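Local coordinates for protein probable M18 family aminopeptidase 1 (Thermotoga maritima, PDB 2GLF) that probably acts as a metal-dependent aminopeptidase of the M18 family, releasing residues from the N-terminal end of peptides, at residues Ile73-Val79 and Ser269-Phe274; Thr256-Ala260 and Thr439-Tyr443. One frame throughout, in Å; residues are numbered along the deposited sequence.

Both contacts are buried, and both belong to the layered alpha/beta part of the M18 fold. Contact 1 joins two neighbouring strands of the mixed sheet. Contact 2 joins two helices, 248-263 and 433-449, that pack on one face of that sheet. Helix 248-263 is followed in the chain by strand 270-275, so each contact holds one of two consecutive elements. They meet directly where Val272 CG2 lies 3.7 Å from Ala257 O. Their chemistry differs with their place. Contact 1 is held mainly by backbone hydrogen bonds. Contact 2 has no hydrogen bond between its segments and relies on threonine methyls, alanines and tyrosine ring edges.

Contact 1 (Ile73-Val79 and Ser269-Phe274); sequences IAAFRVV and SIGVIF
Ile270 and Arg77 lie side by side on one face of the sheet and point the same way. Ile270 CG1 sits between its own backbone N and carbonyl carbon (chi1 64°). It rests 3.8 Å from Arg77 CB, and Ile270 CD1 follows the arginine chain as far as its CD. The Arg77 guanidinium continues beyond the strand pair, where NH1 binds the carbonyls of Leu261 and Ala264 at the end of helix 248-263. Farther along the same face, Ile73 CG2 comes to the edge of the Phe274 ring, 3.5 Å from Phe274 CD1 and in the ring plane. On the other face, Ala74 CB packs 3.8 Å from Ile273 CG1. Phe76 stands there too, beside Gly271, and reaches Leu297 and Ile300 of helix 292-303.

Strands 73-77 and 270-274 are antiparallel neighbours inside the mixed sheet. Ala75 and Val272 form a hydrogen-bonded pair with both bonds at 2.8 Å, Ala75 N to Val272 O and Val272 N to Ala75 O. The Arg77 and Ile270 pair is uneven: Arg77 N to Ile270 O is 2.9 Å, while the return bond from Ile270 N to Arg77 O is weak.

Ser269 adds a side-chain bond to the backbone ones. Its OG accepts a nearly straight bond from Val79 N at 2.9 Å, with 167° at the hydrogen, and a weak one from Asp80 N. An alanine here would probably leave Val79 N without its acceptor and the chain after the strand freer to move.

Backbone bonds thus join the strands, while most side chains on the two faces are apolar and meet helices 248-263 and 292-303.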
loop_
_atom_site.group_PDB
_atom_site.type_symbol
_atom_site.label_atom_id
_atom_site.label_comp_id
_atom_site.label_asym_id
_atom_site.label_seq_id
_atom_site.Cartn_x
_atom_site.Cartn_y
_atom_site.Cartn_z
ATOM N N ILE A 73 -43.804 -30.864 2.541
ATOM C CA ILE A 73 -45.116 -31.367 2.889
ATOM C C ILE A 73 -46.093 -30.240 3.194
ATOM O O ILE A 73 -45.825 -29.363 4.015
ATOM C CB ILE A 73 -45.010 -32.330 4.092
ATOM C CG1 ILE A 73 -46.367 -32.963 4.383
ATOM C CG2 ILE A 73 -44.476 -31.588 5.307
ATOM C CD1 ILE A 73 -46.332 -33.968 5.515
ATOM N N ALA A 74 -47.224 -30.264 2.503
ATOM C CA ALA A 74 -48.259 -29.261 2.688
ATOM C C ALA A 74 -49.447 -29.909 3.401
ATOM O O ALA A 74 -49.875 -31.005 3.046
ATOM C CB ALA A 74 -48.686 -28.701 1.339
ATOM N N ALA A 75 -49.964 -29.236 4.419
ATOM C CA ALA A 75 -51.095 -29.761 5.167
ATOM C C ALA A 75 -52.236 -28.762 5.156
ATOM O O ALA A 75 -52.049 -27.598 5.499
ATOM C CB ALA A 75 -50.687 -30.057 6.597
ATOM N N PHE A 76 -53.418 -29.213 4.755
ATOM C CA PHE A 76 -54.568 -28.327 4.726
ATOM C C PHE A 76 -55.689 -28.816 5.625
ATOM O O PHE A 76 -55.694 -29.953 6.105
ATOM C CB PHE A 76 -55.129 -28.183 3.308
ATOM C CG PHE A 76 -54.110 -27.794 2.285
ATOM C CD1 PHE A 76 -53.515 -28.763 1.475
ATOM C CD2 PHE A 76 -53.729 -26.462 2.132
ATOM C CE1 PHE A 76 -52.557 -28.408 0.532
ATOM C CE2 PHE A 76 -52.769 -26.097 1.190
ATOM C CZ PHE A 76 -52.182 -27.069 0.390
ATOM N N ARG A 77 -56.627 -27.910 5.857
ATOM C CA ARG A 77 -57.828 -28.174 6.629
ATOM C C ARG A 77 -58.885 -27.414 5.843
ATOM O O ARG A 77 -59.316 -26.330 6.238
ATOM C CB ARG A 77 -57.710 -27.642 8.063
ATOM C CG ARG A 77 -56.937 -28.562 8.982
ATOM C CD ARG A 77 -56.965 -28.080 10.416
ATOM N NE ARG A 77 -58.324 -28.028 10.945
ATOM C CZ ARG A 77 -58.643 -27.543 12.145
ATOM N NH1 ARG A 77 -57.701 -27.066 12.947
ATOM N NH2 ARG A 77 -59.911 -27.521 12.538
ATOM N N VAL A 78 -59.244 -27.973 4.689
ATOM C CA VAL A 78 -60.248 -27.375 3.824
ATOM C C VAL A 78 -61.536 -27.414 4.621
ATOM O O VAL A 78 -61.926 -28.467 5.133
ATOM C CB VAL A 78 -60.411 -28.174 2.527
ATOM C CG1 VAL A 78 -61.501 -27.567 1.684
ATOM C CG2 VAL A 78 -59.103 -28.177 1.759
ATOM N N VAL A 79 -62.187 -26.263 4.730
ATOM C CA VAL A 79 -63.403 -26.152 5.510
ATOM C C VAL A 79 -64.513 -25.428 4.756
ATOM O O VAL A 79 -65.633 -25.294 5.250
ATOM C CB VAL A 79 -63.080 -25.432 6.843
ATOM C CG1 VAL A 79 -64.336 -25.116 7.610
ATOM C CG2 VAL A 79 -62.175 -26.321 7.688
ATOM N N SER A 269 -60.945 -21.953 5.174
ATOM C CA SER A 269 -59.938 -22.997 5.012
ATOM C C SER A 269 -58.571 -22.474 5.444
ATOM O O SER A 269 -58.242 -21.312 5.208
ATOM C CB SER A 269 -59.845 -23.449 3.549
ATOM O OG SER A 269 -60.964 -24.224 3.153
ATOM N N ILE A 270 -57.777 -23.327 6.080
ATOM C CA ILE A 270 -56.441 -22.934 6.510
ATOM C C ILE A 270 -55.442 -24.016 6.124
ATOM O O ILE A 270 -55.826 -25.095 5.680
ATOM C CB ILE A 270 -56.363 -22.731 8.028
ATOM C CG1 ILE A 270 -56.622 -24.060 8.744
ATOM C CG2 ILE A 270 -57.346 -21.663 8.454
ATOM C CD1 ILE A 270 -56.320 -24.044 10.233
ATOM N N GLY A 271 -54.159 -23.732 6.299
ATOM C CA GLY A 271 -53.154 -24.717 5.956
ATOM C C GLY A 271 -51.735 -24.243 6.187
ATOM O O GLY A 271 -51.493 -23.049 6.390
ATOM N N VAL A 272 -50.798 -25.187 6.158
ATOM C CA VAL A 272 -49.384 -24.892 6.355
ATOM C C VAL A 272 -48.544 -25.667 5.342
ATOM O O VAL A 272 -48.747 -26.859 5.144
ATOM C CB VAL A 272 -48.906 -25.290 7.768
ATOM C CG1 VAL A 272 -47.459 -24.903 7.932
ATOM C CG2 VAL A 272 -49.748 -24.605 8.836
ATOM N N ILE A 273 -47.603 -24.989 4.698
ATOM C CA ILE A 273 -46.736 -25.650 3.730
ATOM C C ILE A 273 -45.283 -25.566 4.201
ATOM O O ILE A 273 -44.818 -24.521 4.653
ATOM C CB ILE A 273 -46.876 -25.013 2.356
ATOM C CG1 ILE A 273 -48.346 -25.013 1.962
ATOM C CG2 ILE A 273 -46.089 -25.800 1.324
ATOM C CD1 ILE A 273 -48.635 -24.133 0.781
ATOM N N PHE A 274 -44.577 -26.685 4.098
ATOM C CA PHE A 274 -43.194 -26.767 4.535
ATOM C C PHE A 274 -42.265 -27.031 3.363
ATOM O O PHE A 274 -42.321 -28.101 2.755
ATOM C CB PHE A 274 -43.073 -27.886 5.560
ATOM C CG PHE A 274 -43.895 -27.665 6.798
ATOM C CD1 PHE A 274 -44.649 -28.691 7.335
ATOM C CD2 PHE A 274 -43.877 -26.443 7.452
ATOM C CE1 PHE A 274 -45.370 -28.501 8.513
ATOM C CE2 PHE A 274 -44.593 -26.250 8.626
ATOM C CZ PHE A 274 -45.341 -27.281 9.157
#

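Contact 2 (Thr256-Ala260 and Thr439-Tyr443); sequences TALRA and TYVAY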
loop_
_atom_site.group_PDB
_atom_site.type_symbol
_atom_site.label_atom_id
_atom_site.label_comp_id
_atom_site.label_asym_id
_atom_site.label_seq_id
_atom_site.Cartn_x
_atom_site.Cartn_y
_atom_site.Cartn_z
ATOM N N THR A 256 -44.314 -24.145 15.389
ATOM C CA THR A 256 -45.362 -23.259 15.886
ATOM C C THR A 256 -46.563 -23.230 14.945
ATOM O O THR A 256 -47.701 -23.165 15.399
ATOM C CB THR A 256 -44.850 -21.812 16.092
ATOM O OG1 THR A 256 -44.098 -21.393 14.944
ATOM C CG2 THR A 256 -43.989 -21.728 17.340
ATOM N N ALA A 257 -46.310 -23.280 13.641
ATOM C CA ALA A 257 -47.391 -23.273 12.663
ATOM C C ALA A 257 -48.112 -24.620 12.672
ATOM O O ALA A 257 -49.332 -24.680 12.551
ATOM C CB ALA A 257 -46.844 -22.981 11.278
ATOM N N LEU A 258 -47.353 -25.702 12.814
ATOM C CA LEU A 258 -47.937 -27.033 12.858
ATOM C C LEU A 258 -48.901 -27.092 14.042
ATOM O O LEU A 258 -50.049 -27.520 13.905
ATOM C CB LEU A 258 -46.848 -28.087 13.053
ATOM C CG LEU A 258 -47.092 -29.496 12.510
ATOM C CD1 LEU A 258 -46.300 -30.470 13.352
ATOM C CD2 LEU A 258 -48.564 -29.858 12.543
ATOM N N ARG A 259 -48.431 -26.655 15.205
ATOM C CA ARG A 259 -49.257 -26.667 16.404
ATOM C C ARG A 259 -50.472 -25.757 16.273
ATOM O O ARG A 259 -51.536 -26.055 16.814
ATOM C CB ARG A 259 -48.424 -26.274 17.630
ATOM C CG ARG A 259 -47.394 -27.330 18.037
ATOM C CD ARG A 259 -48.069 -28.611 18.515
ATOM N NE ARG A 259 -48.838 -28.353 19.722
ATOM C CZ ARG A 259 -48.295 -28.087 20.904
ATOM N NH1 ARG A 259 -46.977 -28.058 21.036
ATOM N NH2 ARG A 259 -49.068 -27.810 21.942
ATOM N N ALA A 260 -50.319 -24.649 15.555
ATOM C CA ALA A 260 -51.426 -23.724 15.353
ATOM C C ALA A 260 -52.453 -24.392 14.446
ATOM O O ALA A 260 -53.645 -24.416 14.750
ATOM C CB ALA A 260 -50.927 -22.438 14.722
ATOM N N THR A 439 -45.510 -16.900 19.240
ATOM C CA THR A 439 -45.557 -17.054 17.791
ATOM C C THR A 439 -46.723 -17.979 17.496
ATOM O O THR A 439 -47.560 -17.694 16.635
ATOM C CB THR A 439 -44.260 -17.666 17.255
ATOM O OG1 THR A 439 -43.204 -16.706 17.377
ATOM C CG2 THR A 439 -44.420 -18.066 15.791
ATOM N N TYR A 440 -46.769 -19.083 18.237
ATOM C CA TYR A 440 -47.838 -20.074 18.126
ATOM C C TYR A 440 -49.204 -19.409 18.303
ATOM O O TYR A 440 -50.170 -19.761 17.638
ATOM C CB TYR A 440 -47.657 -21.142 19.207
ATOM C CG TYR A 440 -48.923 -21.884 19.550
ATOM C CD1 TYR A 440 -49.492 -22.791 18.653
ATOM C CD2 TYR A 440 -49.561 -21.670 20.768
ATOM C CE1 TYR A 440 -50.667 -23.467 18.965
ATOM C CE2 TYR A 440 -50.733 -22.338 21.091
ATOM C CZ TYR A 440 -51.282 -23.233 20.187
ATOM O OH TYR A 440 -52.456 -23.877 20.506
ATOM N N VAL A 441 -49.275 -18.461 19.226
ATOM C CA VAL A 441 -50.513 -17.747 19.478
ATOM C C VAL A 441 -50.850 -16.872 18.278
ATOM O O VAL A 441 -51.977 -16.891 17.786
ATOM C CB VAL A 441 -50.397 -16.865 20.725
ATOM C CG1 VAL A 441 -51.691 -16.101 20.940
ATOM C CG2 VAL A 441 -50.076 -17.722 21.935
ATOM N N ALA A 442 -49.864 -16.111 17.806
ATOM C CA ALA A 442 -50.053 -15.231 16.659
ATOM C C ALA A 442 -50.512 -16.016 15.428
ATOM O O ALA A 442 -51.496 -15.653 14.784
ATOM C CB ALA A 442 -48.758 -14.485 16.359
ATOM N N TYR A 443 -49.804 -17.096 15.112
ATOM C CA TYR A 443 -50.139 -17.932 13.959
ATOM C C TYR A 443 -51.544 -18.527 14.008
ATOM O O TYR A 443 -52.229 -18.603 12.989
ATOM C CB TYR A 443 -49.132 -19.075 13.826
ATOM C CG TYR A 443 -47.781 -18.661 13.296
ATOM C CD1 TYR A 443 -46.733 -19.576 13.240
ATOM C CD2 TYR A 443 -47.545 -17.358 12.846
ATOM C CE1 TYR A 443 -45.480 -19.209 12.752
ATOM C CE2 TYR A 443 -46.298 -16.982 12.357
ATOM C CZ TYR A 443 -45.269 -17.915 12.313
ATOM O OH TYR A 443 -44.028 -17.564 11.835
#
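Tyr440 sets one edge of its ring against the backbone of Thr256, Arg259 and Ala260. Its CG is turned anti to the backbone N (chi1 157°), which swings the ring across to the other helix. There Tyr440 CE1 lies 3.5 Å from Arg259 O. Tyr440 CD1 is 3.7 Å from Thr256 O, and Ala260 N is also near the ring plane. Arg259 CB stands out of the ring plane, 3.8 Å from Tyr440 CD1, on the same side as its guanidinium. The guanidinium bends back over the ring, but it is far away and adds at most a weak cation-pi attraction. Outside the two segments, Arg259 makes a salt bridge with Glu22 and a hydrogen bond to Tyr255, while Tyr440 stacks on Phe19 and bonds through OH to Ser263 OG and Arg444 NH1.

Helices 248-263 and 433-449 cross at -50° here, with short-segment axes 8.4 Å apart. They form part of the helical layer on one face of the central sheet, where Ala257 and Tyr443 both rest on Val89, and helix 248-263 also carries Asp249, a ligand of both ions of the paired manganese site, probably the catalytic centre.

The two threonines meet at about a right angle. Each hydroxyl turns back to its own helix, Thr256 OG1 to Ile252 O and Thr439 OG1 to Asp435 O. This leaves the Thr439 methyl CG2 to approach Thr256 OG1 at 3.4 Å. The same methyl sits over one face of the Tyr443 ring, toward its rim. Tyr443 CG lies beside its own backbone N (chi1 -75°), which brings the ring to Ala257, whose N lies at its edge. Tyr443 CD1 is 3.9 Å from Ala257 CB. Ala260 CB packs 3.9 Å from Tyr443 CB.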